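Local coordinates for protein Cbs-cp12 (Microcystis aeruginosa PCC 7806, PDB 5NPL) that joins a pair of CBS domains to a CP12 domain and probably couples the sensing of adenosyl ligands to the regulation of partner enzymes, at residues 10-15 against 115-120; 144-149 against 165-170; 90-95 against 132-137; 14-19 against 32-37. All blocks are in the same frame, centred on the assembly; numbering follows the deposited sequence.

Contact 1 (10-15 against 115-120)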
# COMPACT_ATOMS: atom_id res chain seq x y z
N ILE A 10 0.48 6.49 30.33
CA ILE A 10 -0.68 6.95 29.57
C ILE A 10 -1.63 5.85 29.08
O ILE A 10 -2.70 6.17 28.57
CB ILE A 10 -0.27 7.86 28.40
CG1 ILE A 10 0.60 7.12 27.38
CG2 ILE A 10 0.42 9.10 28.90
CD1 ILE A 10 0.40 7.67 25.99
N MET A 11 -1.29 4.58 29.25
CA MET A 11 -2.18 3.52 28.78
C MET A 11 -3.52 3.48 29.52
O MET A 11 -3.61 3.89 30.67
CB MET A 11 -1.51 2.16 28.91
CG MET A 11 -1.41 1.66 30.34
SD MET A 11 -0.32 0.24 30.41
CE MET A 11 -0.12 0.14 32.19
N THR A 12 -4.53 2.98 28.85
CA THR A 12 -5.77 2.58 29.47
C THR A 12 -5.52 1.28 30.22
O THR A 12 -4.96 0.33 29.66
CB THR A 12 -6.86 2.31 28.42
OG1 THR A 12 -7.23 3.54 27.84
CG2 THR A 12 -8.11 1.67 29.04
N GLN A 13 -5.98 1.24 31.47
CA GLN A 13 -5.73 0.11 32.33
C GLN A 13 -6.84 -0.93 32.26
O GLN A 13 -6.57 -2.12 32.46
CB GLN A 13 -5.50 0.57 33.78
CG GLN A 13 -4.32 1.56 33.93
CD GLN A 13 -3.40 1.23 35.11
OE1 GLN A 13 -2.81 0.14 35.16
NE2 GLN A 13 -3.27 2.17 36.06
N ASN A 14 -8.07 -0.50 31.96
CA ASN A 14 -9.19 -1.42 31.76
C ASN A 14 -9.03 -2.16 30.43
O ASN A 14 -9.37 -1.65 29.35
CB ASN A 14 -10.56 -0.69 31.82
CG ASN A 14 -11.75 -1.60 31.46
OD1 ASN A 14 -11.72 -2.82 31.67
ND2 ASN A 14 -12.81 -1.01 30.90
N VAL A 15 -8.52 -3.37 30.52
CA VAL A 15 -8.33 -4.18 29.34
C VAL A 15 -9.03 -5.50 29.56
O VAL A 15 -8.80 -6.17 30.55
CB VAL A 15 -6.82 -4.35 29.00
CG1 VAL A 15 -6.05 -5.10 30.11
CG2 VAL A 15 -6.67 -5.01 27.62
N LEU A 115 -0.54 -5.64 30.81
CA LEU A 115 -0.70 -4.53 31.77
C LEU A 115 -1.79 -3.52 31.40
O LEU A 115 -2.18 -2.72 32.25
CB LEU A 115 0.61 -3.77 31.91
CG LEU A 115 1.79 -4.60 32.39
CD1 LEU A 115 3.10 -3.90 32.08
CD2 LEU A 115 1.65 -4.86 33.87
N GLY A 116 -2.20 -3.52 30.14
CA GLY A 116 -3.05 -2.47 29.61
C GLY A 116 -3.07 -2.41 28.08
O GLY A 116 -2.61 -3.29 27.39
N ILE A 117 -3.66 -1.35 27.58
CA ILE A 117 -3.80 -1.16 26.15
C ILE A 117 -3.59 0.33 25.84
O ILE A 117 -4.01 1.20 26.59
CB ILE A 117 -5.16 -1.74 25.67
CG1 ILE A 117 -5.27 -1.70 24.15
CG2 ILE A 117 -6.34 -0.98 26.29
CD1 ILE A 117 -6.28 -2.72 23.65
N ILE A 118 -2.85 0.59 24.77
CA ILE A 118 -2.41 1.95 24.44
C ILE A 118 -2.80 2.21 23.00
O ILE A 118 -2.62 1.35 22.12
CB ILE A 118 -0.88 2.18 24.66
CG1 ILE A 118 -0.55 3.65 24.50
CG2 ILE A 118 0.01 1.34 23.73
CD1 ILE A 118 0.76 4.04 25.14
N SER A 119 -3.35 3.39 22.77
CA SER A 119 -3.88 3.76 21.48
C SER A 119 -3.47 5.17 21.09
O SER A 119 -2.99 5.95 21.90
CB SER A 119 -5.40 3.69 21.53
OG SER A 119 -5.91 4.65 22.45
N VAL A 120 -3.69 5.49 19.82
CA VAL A 120 -3.54 6.88 19.33
C VAL A 120 -4.35 7.90 20.17
O VAL A 120 -3.84 8.96 20.44
CB VAL A 120 -3.83 7.02 17.81
CG1 VAL A 120 -2.87 6.19 16.99
CG2 VAL A 120 -5.23 6.57 17.46
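Thr12 meets Ile117 backbone to backbone, and their two hydrogen bonds form the first shell of this contact. Thr12 N donates to Ile117 O over 2.9 Å, bent to 134° at the hydrogen, and Ile117 N returns a straighter bond of 3.0 Å to Thr12 O, at 165°. The two residues are thus a hydrogen-bonded antiparallel pair, in a single bridge between the loop after helix 7-10 and strand 113-119.

Apolar groups flank the bridge. Val15 CG2 comes to 4.1 Å from Ile117 CB, while Thr12 CB lies 4.0 Å from Ile117 CG2. On Met11 the first torsion sets CG between the backbone N and the carbonyl carbon (chi1 73°), and the extended chain beyond it carries SD to 3.9 Å from Gly116 CA and CE to 4.0 Å from Leu115 CB. At the helix end of the loop, Ile10 and Ile118 touch through their CD1 methyls at 3.7 Å.

Farther out, strand 105-110 pairs with strand 113-119 through Val108 and Ala106. Ile40 of strand 38-41 packs on both Val15 and Ile117. Thr12 OG1 has a weak bond to Asp122, and Lys126 reaches Ile10 O. The contact therefore ties the first CBS domain to the second by two backbone bonds amid largely apolar packing, so its polar specificity lies mainly in the main chain.

Contact 2 (144-149 against 165-170). With DO3 (10-((2R)-2-hydroxypropyl)-1,4,7,10-tetraazacyclododecane 1,4,7-triacetic acid), chain E.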
# COMPACT_ATOMS: atom_id res chain seq x y z
N ALA A 144 26.40 12.46 15.04
CA ALA A 144 26.77 12.51 13.61
C ALA A 144 27.32 13.87 13.22
O ALA A 144 28.28 13.93 12.46
CB ALA A 144 25.59 12.16 12.74
N ALA A 145 26.73 14.95 13.72
CA ALA A 145 27.18 16.29 13.41
C ALA A 145 28.54 16.62 14.04
O ALA A 145 29.28 17.47 13.51
CB ALA A 145 26.15 17.30 13.85
N ARG A 146 28.83 16.00 15.18
CA ARG A 146 30.16 16.07 15.81
C ARG A 146 31.22 15.32 15.01
O ARG A 146 32.34 15.76 14.94
CB ARG A 146 30.16 15.45 17.18
CG ARG A 146 29.52 16.17 18.33
CD ARG A 146 30.25 15.81 19.63
NE ARG A 146 29.31 15.72 20.74
CZ ARG A 146 28.93 16.73 21.51
NH1 ARG A 146 29.41 17.98 21.33
NH2 ARG A 146 28.01 16.49 22.47
N GLU A 147 30.88 14.14 14.47
CA GLU A 147 31.78 13.36 13.61
C GLU A 147 32.09 14.13 12.30
O GLU A 147 33.25 14.24 11.88
CB GLU A 147 31.22 11.95 13.31
CG GLU A 147 31.30 10.99 14.50
CD GLU A 147 30.63 9.61 14.26
OE1 GLU A 147 30.65 9.12 13.11
OE2 GLU A 147 30.09 8.98 15.23
N ASP A 148 31.05 14.64 11.66
CA ASP A 148 31.17 15.53 10.52
C ASP A 148 32.07 16.72 10.84
O ASP A 148 32.99 16.99 10.09
CB ASP A 148 29.79 16.06 10.07
CG ASP A 148 28.94 15.01 9.35
OD1 ASP A 148 29.50 14.01 8.88
OD2 ASP A 148 27.69 15.19 9.24
N ALA A 149 31.79 17.41 11.95
CA ALA A 149 32.58 18.59 12.39
C ALA A 149 34.07 18.30 12.62
O ALA A 149 34.93 19.06 12.16
CB ALA A 149 31.96 19.19 13.64
N ALA A 165 31.71 26.71 11.22
CA ALA A 165 30.33 26.46 10.78
C ALA A 165 29.84 25.07 11.21
O ALA A 165 28.74 24.96 11.72
CB ALA A 165 30.20 26.59 9.28
N ALA A 166 30.65 24.03 11.00
CA ALA A 166 30.23 22.67 11.32
C ALA A 166 29.97 22.50 12.83
O ALA A 166 28.97 21.85 13.23
CB ALA A 166 31.25 21.65 10.83
N TRP A 167 30.83 23.08 13.66
CA TRP A 167 30.58 23.09 15.10
C TRP A 167 29.35 23.91 15.52
O TRP A 167 28.67 23.52 16.44
CB TRP A 167 31.82 23.49 15.90
CG TRP A 167 32.78 22.37 15.93
CD1 TRP A 167 33.93 22.23 15.19
CD2 TRP A 167 32.64 21.16 16.67
NE1 TRP A 167 34.52 21.04 15.47
CE2 TRP A 167 33.73 20.34 16.35
CE3 TRP A 167 31.68 20.68 17.57
CZ2 TRP A 167 33.91 19.07 16.93
CZ3 TRP A 167 31.87 19.41 18.13
CH2 TRP A 167 32.98 18.63 17.80
N ASP A 168 29.07 25.01 14.82
CA ASP A 168 27.83 25.79 15.05
C ASP A 168 26.55 24.95 14.84
O ASP A 168 25.56 25.11 15.53
CB ASP A 168 27.78 27.09 14.20
CG ASP A 168 26.80 28.13 14.78
OD1 ASP A 168 27.26 28.83 15.74
OD2 ASP A 168 25.60 28.22 14.30
N VAL A 169 26.60 24.01 13.89
CA VAL A 169 25.50 23.06 13.67
C VAL A 169 25.35 22.16 14.90
O VAL A 169 24.24 21.96 15.38
CB VAL A 169 25.72 22.25 12.37
CG1 VAL A 169 24.67 21.15 12.21
CG2 VAL A 169 25.70 23.19 11.18
N VAL A 170 26.46 21.66 15.44
CA VAL A 170 26.45 20.85 16.68
C VAL A 170 25.80 21.62 17.83
O VAL A 170 25.06 21.06 18.61
CB VAL A 170 27.88 20.37 17.07
CG1 VAL A 170 27.92 19.72 18.45
CG2 VAL A 170 28.39 19.41 16.04
N1 DO3 E . 35.40 22.33 20.36
N2 DO3 E . 38.75 23.38 21.97
N3 DO3 E . 40.56 23.69 18.69
N4 DO3 E . 37.60 22.14 17.70
O1 DO3 E . 37.23 20.39 20.94
O3 DO3 E . 40.41 20.45 23.44
O5 DO3 E . 40.52 20.60 18.05
O7 DO3 E . 37.45 19.45 18.03
C1 DO3 E . 36.24 22.85 21.50
C2 DO3 E . 37.59 23.40 21.06
C3 DO3 E . 40.02 23.89 21.33
C4 DO3 E . 40.02 24.45 19.88
C5 DO3 E . 39.71 23.64 17.44
C6 DO3 E . 38.18 23.50 17.48
C7 DO3 E . 36.14 22.24 17.85
C8 DO3 E . 35.53 22.98 19.02
C9 DO3 E . 36.06 19.97 20.92
C10 DO3 E . 34.95 20.91 20.50
C11 DO3 E . 39.83 21.07 22.52
C12 DO3 E . 38.89 22.21 22.92
C13 DO3 E . 41.50 21.38 18.00
C14 DO3 E . 41.49 22.54 18.97
C15 DO3 E . 37.49 19.81 16.65
C16 DO3 E . 37.82 21.30 16.49
C17 DO3 E . 38.46 18.90 15.90
O2 DO3 E . 35.76 18.80 21.25
O4 DO3 E . 39.99 20.78 21.30
O6 DO3 E . 42.48 21.25 17.22
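Ala145 and Ala149 of helix 138-156 face Val170 and Ala166 of helix 161-179, with CA atoms 5.7 Å apart for Ala145 and Val170 and 4.8 Å apart for Ala149 and Ala166. The short helical segments run antiparallel at 168°, and their axes approach to 8.6 Å. Small residues on the facing sides permit this closeness: the CB atoms of Ala149 and Ala166 meet at 3.8 Å, and Ala145 CB lies 3.8 Å from Val170 CG2.

Trp167 closes one flank of the interface. Its CG stands anti to the carbonyl carbon, and the indole reaches back over the partner helix, where Ala149 CB sits above the five-membered ring, 3.6 Å from its centroid and 15° off the normal, a CH-pi contact. The opposite face takes C7 of the bound macrocycle DO3, offset toward the rim. Arg146 crosses the indole at about a right angle: its CG is 4.0 Å from Trp167 CZ3, and that carbon lies at the edge of the guanidinium, whose plane is turned 38° from the ring. Arg146 NH2 finds its polar partner in Gln174. A serine in place of Trp167 would probably leave Ala149 CB without its aromatic cover and deprive DO3 of the flat surface it rests on.

The hairpin belongs to the CP12 domain and is tied near its turn by the Cys153-Cys163 disulfide, with Trp167 also packing on Cys153. The two segments meet through methyl and aromatic groups, so adhesion between them is essentially apolar, while Glu147 and Asp148 make salt bridges to the third subunit.

Contact 3 (90-95 against 132-137)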
# COMPACT_ATOMS: atom_id res chain seq x y z
N GLY A 90 9.00 5.03 25.57
CA GLY A 90 8.60 6.45 25.56
C GLY A 90 7.49 6.71 24.56
O GLY A 90 7.42 6.02 23.52
N VAL A 91 6.61 7.65 24.85
CA VAL A 91 5.39 7.77 24.04
C VAL A 91 5.68 8.18 22.60
O VAL A 91 4.95 7.83 21.70
CB VAL A 91 4.30 8.68 24.64
CG1 VAL A 91 3.86 8.14 26.00
CG2 VAL A 91 4.78 10.15 24.71
N GLU A 92 6.75 8.93 22.41
CA GLU A 92 7.15 9.37 21.09
C GLU A 92 7.55 8.17 20.23
O GLU A 92 7.30 8.14 19.05
CB GLU A 92 8.25 10.45 21.17
CG GLU A 92 9.71 9.98 21.40
CD GLU A 92 10.11 9.86 22.87
OE1 GLU A 92 9.23 9.59 23.72
OE2 GLU A 92 11.31 10.04 23.18
N TYR A 93 8.15 7.16 20.87
CA TYR A 93 8.43 5.88 20.22
C TYR A 93 7.16 5.09 19.95
O TYR A 93 7.05 4.49 18.89
CB TYR A 93 9.44 5.06 20.98
CG TYR A 93 10.80 5.68 20.96
CD1 TYR A 93 11.50 5.85 19.79
CD2 TYR A 93 11.39 6.13 22.14
CE1 TYR A 93 12.76 6.42 19.80
CE2 TYR A 93 12.65 6.73 22.15
CZ TYR A 93 13.34 6.85 20.97
OH TYR A 93 14.59 7.42 20.97
N VAL A 94 6.19 5.11 20.86
CA VAL A 94 4.92 4.43 20.58
C VAL A 94 4.25 5.05 19.36
O VAL A 94 3.78 4.34 18.46
CB VAL A 94 3.92 4.50 21.73
CG1 VAL A 94 2.65 3.71 21.31
CG2 VAL A 94 4.50 3.92 23.00
N ALA A 95 4.19 6.37 19.36
CA ALA A 95 3.69 7.16 18.21
C ALA A 95 4.33 6.69 16.93
O ALA A 95 3.64 6.48 15.96
CB ALA A 95 3.95 8.66 18.42
N LYS A 132 6.41 19.32 25.75
CA LYS A 132 7.80 18.78 25.63
C LYS A 132 8.02 18.07 24.27
O LYS A 132 8.19 16.85 24.21
CB LYS A 132 8.10 17.81 26.79
CG LYS A 132 7.81 18.39 28.16
N PRO A 133 8.00 18.82 23.18
CA PRO A 133 8.34 18.23 21.90
C PRO A 133 9.85 18.01 21.80
O PRO A 133 10.62 18.93 22.01
CB PRO A 133 7.85 19.28 20.90
CG PRO A 133 8.03 20.57 21.61
CD PRO A 133 7.80 20.27 23.08
N LYS A 134 10.26 16.80 21.48
CA LYS A 134 11.65 16.47 21.20
C LYS A 134 11.69 15.70 19.93
O LYS A 134 10.97 14.70 19.81
CB LYS A 134 12.27 15.62 22.32
CG LYS A 134 13.80 15.51 22.24
CD LYS A 134 14.37 14.44 23.16
CE LYS A 134 14.18 13.05 22.56
NZ LYS A 134 14.32 11.99 23.59
N ARG A 135 12.53 16.14 18.99
CA ARG A 135 12.66 15.45 17.70
C ARG A 135 13.28 14.05 17.94
O ARG A 135 14.17 13.91 18.80
CB ARG A 135 13.46 16.30 16.70
CG ARG A 135 13.76 15.61 15.39
CD ARG A 135 13.83 16.56 14.20
NE ARG A 135 14.40 17.87 14.56
CZ ARG A 135 15.69 18.16 14.56
NH1 ARG A 135 16.59 17.29 14.21
NH2 ARG A 135 16.10 19.35 14.89
N LEU A 136 12.81 13.04 17.21
CA LEU A 136 13.28 11.69 17.46
C LEU A 136 14.68 11.59 16.90
O LEU A 136 14.97 12.15 15.82
CB LEU A 136 12.39 10.61 16.81
CG LEU A 136 11.13 10.12 17.52
CD1 LEU A 136 11.50 8.92 18.39
CD2 LEU A 136 10.42 11.29 18.22
N PHE A 137 15.55 10.91 17.67
CA PHE A 137 16.93 10.65 17.28
C PHE A 137 17.78 11.89 17.17
O PHE A 137 18.82 11.83 16.55
CB PHE A 137 17.00 9.86 15.95
CG PHE A 137 15.95 8.80 15.78
CD1 PHE A 137 15.68 7.91 16.78
CD2 PHE A 137 15.28 8.69 14.58
CE1 PHE A 137 14.76 6.87 16.60
CE2 PHE A 137 14.34 7.69 14.38
CZ PHE A 137 14.04 6.79 15.41
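Leu136 lies against Glu92 and Tyr93 of helix 91-101, and these three residues bury the most surface here. Leu136 CD2 rests on the aliphatic part of Glu92, 3.5 Å from CG and 3.8 Å from CB. With CG set between the backbone N and the carbonyl carbon (chi1 80°) and the chain bent at the next bond (chi2 -89°), Glu92 offers its methylenes to the leucine and turns its carboxylate toward Lys134. The salt bridge that results, Glu92 OE2 to Lys134 NZ, is long at 3.6 Å. Lys134 also makes a salt bridge to Glu139, so its ammonium probably lies in the field of two carboxylates.

The side chains of Tyr93 and Leu136 lie alongside each other, pointing opposite ways. The modelled approach of the leucine CD1 to the ring is too close to be trusted, so their adjacency is better taken as packing without a precise distance.

Segment 132-137 is the loop between helix 120-126, in the CBS part of the chain, and helix 138-156, the first helix of the CP12 hairpin, with Phe137 at the N-cap position of helix 138-156. The contact thus lays this loop on the first turn of helix 91-101, whose own N-cap position is held by Gly90.

Phe137 extends the apolar patch: its CE1 reaches the edge of the Tyr93 ring, in the plane of that ring, 3.8 Å from Tyr93 CE1. Leu136 CB lies over the centre of one Phe137 face, 4.0 Å above it. Ala63 and Ala64 of the second subunit pack on Glu92 and Leu136 respectively, while Asp48 and Met78 of the third subunit touch Tyr93 and Phe137.

Contact 4 (14-19 against 32-37)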
# COMPACT_ATOMS: atom_id res chain seq x y z
N ASN A 14 -8.07 -0.50 31.96
CA ASN A 14 -9.19 -1.42 31.76
C ASN A 14 -9.03 -2.16 30.43
O ASN A 14 -9.37 -1.65 29.35
CB ASN A 14 -10.56 -0.69 31.82
CG ASN A 14 -11.75 -1.60 31.46
OD1 ASN A 14 -11.72 -2.82 31.67
ND2 ASN A 14 -12.81 -1.01 30.90
N VAL A 15 -8.52 -3.37 30.52
CA VAL A 15 -8.33 -4.18 29.34
C VAL A 15 -9.03 -5.50 29.56
O VAL A 15 -8.80 -6.17 30.55
CB VAL A 15 -6.82 -4.35 29.00
CG1 VAL A 15 -6.05 -5.10 30.11
CG2 VAL A 15 -6.67 -5.01 27.62
N VAL A 16 -9.91 -5.85 28.63
CA VAL A 16 -10.65 -7.09 28.67
C VAL A 16 -10.13 -7.98 27.57
O VAL A 16 -9.66 -7.49 26.52
CB VAL A 16 -12.16 -6.85 28.45
CG1 VAL A 16 -12.97 -8.09 28.75
CG2 VAL A 16 -12.63 -5.70 29.32
N THR A 17 -10.21 -9.29 27.82
CA THR A 17 -9.82 -10.32 26.86
C THR A 17 -11.01 -11.17 26.42
O THR A 17 -12.05 -11.22 27.07
CB THR A 17 -8.73 -11.27 27.41
OG1 THR A 17 -9.30 -12.13 28.41
CG2 THR A 17 -7.55 -10.48 28.01
N ILE A 18 -10.84 -11.86 25.30
CA ILE A 18 -11.82 -12.80 24.77
C ILE A 18 -11.09 -14.00 24.17
O ILE A 18 -9.97 -13.87 23.72
CB ILE A 18 -12.70 -12.13 23.72
CG1 ILE A 18 -13.87 -13.05 23.31
CG2 ILE A 18 -11.87 -11.64 22.50
CD1 ILE A 18 -15.16 -12.29 23.02
N ARG A 19 -11.72 -15.16 24.16
CA ARG A 19 -11.17 -16.31 23.45
C ARG A 19 -11.26 -16.15 21.92
O ARG A 19 -12.19 -15.52 21.40
CB ARG A 19 -11.89 -17.57 23.87
CG ARG A 19 -11.74 -17.83 25.37
CD ARG A 19 -11.93 -19.29 25.80
NE ARG A 19 -10.85 -20.20 25.39
CZ ARG A 19 -9.56 -20.15 25.80
NH1 ARG A 19 -9.10 -19.17 26.60
NH2 ARG A 19 -8.71 -21.06 25.34
N LYS A 32 -19.49 -3.42 23.30
CA LYS A 32 -20.60 -2.54 23.69
C LYS A 32 -20.82 -2.44 25.21
O LYS A 32 -20.91 -1.31 25.70
CB LYS A 32 -21.89 -2.96 23.00
CG LYS A 32 -21.97 -2.59 21.53
CD LYS A 32 -23.16 -3.26 20.82
CE LYS A 32 -24.49 -2.78 21.39
NZ LYS A 32 -25.56 -2.94 20.39
N GLU A 33 -20.90 -3.56 25.94
CA GLU A 33 -21.06 -3.51 27.42
C GLU A 33 -19.92 -2.71 28.07
O GLU A 33 -20.16 -1.74 28.77
CB GLU A 33 -21.07 -4.92 28.08
CG GLU A 33 -22.22 -5.86 27.75
CD GLU A 33 -21.90 -7.37 28.00
OE1 GLU A 33 -22.84 -8.21 27.90
OE2 GLU A 33 -20.74 -7.76 28.29
N LYS A 34 -18.68 -3.07 27.77
CA LYS A 34 -17.52 -2.46 28.42
C LYS A 34 -17.10 -1.10 27.76
O LYS A 34 -16.21 -0.44 28.28
CB LYS A 34 -16.34 -3.43 28.44
CG LYS A 34 -16.64 -4.91 28.75
CD LYS A 34 -16.38 -5.35 30.19
CE LYS A 34 -17.14 -4.49 31.17
NZ LYS A 34 -17.35 -5.25 32.45
N LYS A 35 -17.73 -0.71 26.64
CA LYS A 35 -17.35 0.52 25.84
C LYS A 35 -15.89 0.50 25.30
O LYS A 35 -15.12 1.41 25.59
CB LYS A 35 -17.57 1.84 26.64
CG LYS A 35 -18.97 2.07 27.19
N LEU A 36 -15.53 -0.53 24.52
CA LEU A 36 -14.14 -0.79 24.11
C LEU A 36 -13.95 -0.89 22.60
O LEU A 36 -14.74 -1.52 21.91
CB LEU A 36 -13.70 -2.12 24.70
CG LEU A 36 -13.60 -2.17 26.23
CD1 LEU A 36 -13.40 -3.61 26.66
CD2 LEU A 36 -12.48 -1.28 26.78
N ARG A 37 -12.87 -0.30 22.11
CA ARG A 37 -12.54 -0.27 20.69
C ARG A 37 -11.55 -1.37 20.33
O ARG A 37 -11.09 -1.45 19.18
CB ARG A 37 -11.96 1.11 20.31
CG ARG A 37 -12.93 2.25 20.54
CD ARG A 37 -12.31 3.64 20.46
NE ARG A 37 -13.33 4.70 20.53
CZ ARG A 37 -14.10 4.98 21.61
NH1 ARG A 37 -14.02 4.26 22.75
NH2 ARG A 37 -15.00 5.95 21.55
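The beta-alpha-beta unit made by strand 17-18, helix 24-34 and strand 38-41 is braced here, where Val16, by the first strand, meets Leu36 in the turn leading to the second. Val16 CG2 touches Leu36 CD1 at 3.5 Å, and the two side chains cross at about a right angle. The valine is oriented so that CG2 stands anti to the carbonyl carbon while CG1 is anti to N (chi1 -169°), which brings one methyl against the leucine. The same CG2 lies 3.9 Å from Lys34 CD, so the lysine's aliphatic chain borders the patch. The other leucine branch, CD2, comes to 4.1 Å from both Asn14 O and Asn14 ND2, a loose van der Waals approach.

What places Leu36 is the end of the helix: Lys35, with positive phi, is the C-prime residue of a Schellman motif, and the chain turns there to point Leu36 back at the 14-19 segment. An alanine in Leu36's place would lose both methyl branches and is likely to leave Val16 CG2 with a gap where its leucine partner had been.

Val16 is also held by backbone bonding to Ile40 and by packing on Leu39 and on Leu30 of the helix. Arg37 packs on Ser121 of the second subunit. Contact between the region of one parallel strand and the connection from helix to the next belongs to the beta-alpha-beta crossover of a CBS domain.

Contacts 1 and 4 overlap in the loop after helix 7-10, sharing Asn14 and Val15, and their centres lie 11 Å apart: one side of the loop serves strand 113-119, the other the end of helix 24-34. Contact 3 has its centre 18 Å from that of contact 1 and touches it, Ile10 CD1 lying 3.5 Å from Val91 CG1; the segments of the two alternate along the chain. Contact 2 closes the series in the CP12 hairpin, its centre 41 Å from contact 1 and 51 Å from contact 4, with contact 3 between them, its centre 23 Å from that of contact 2. The chain thus forms an elongated body, CBS pair to linker to hairpin, and contacts 2 and 3 both meet the third subunit.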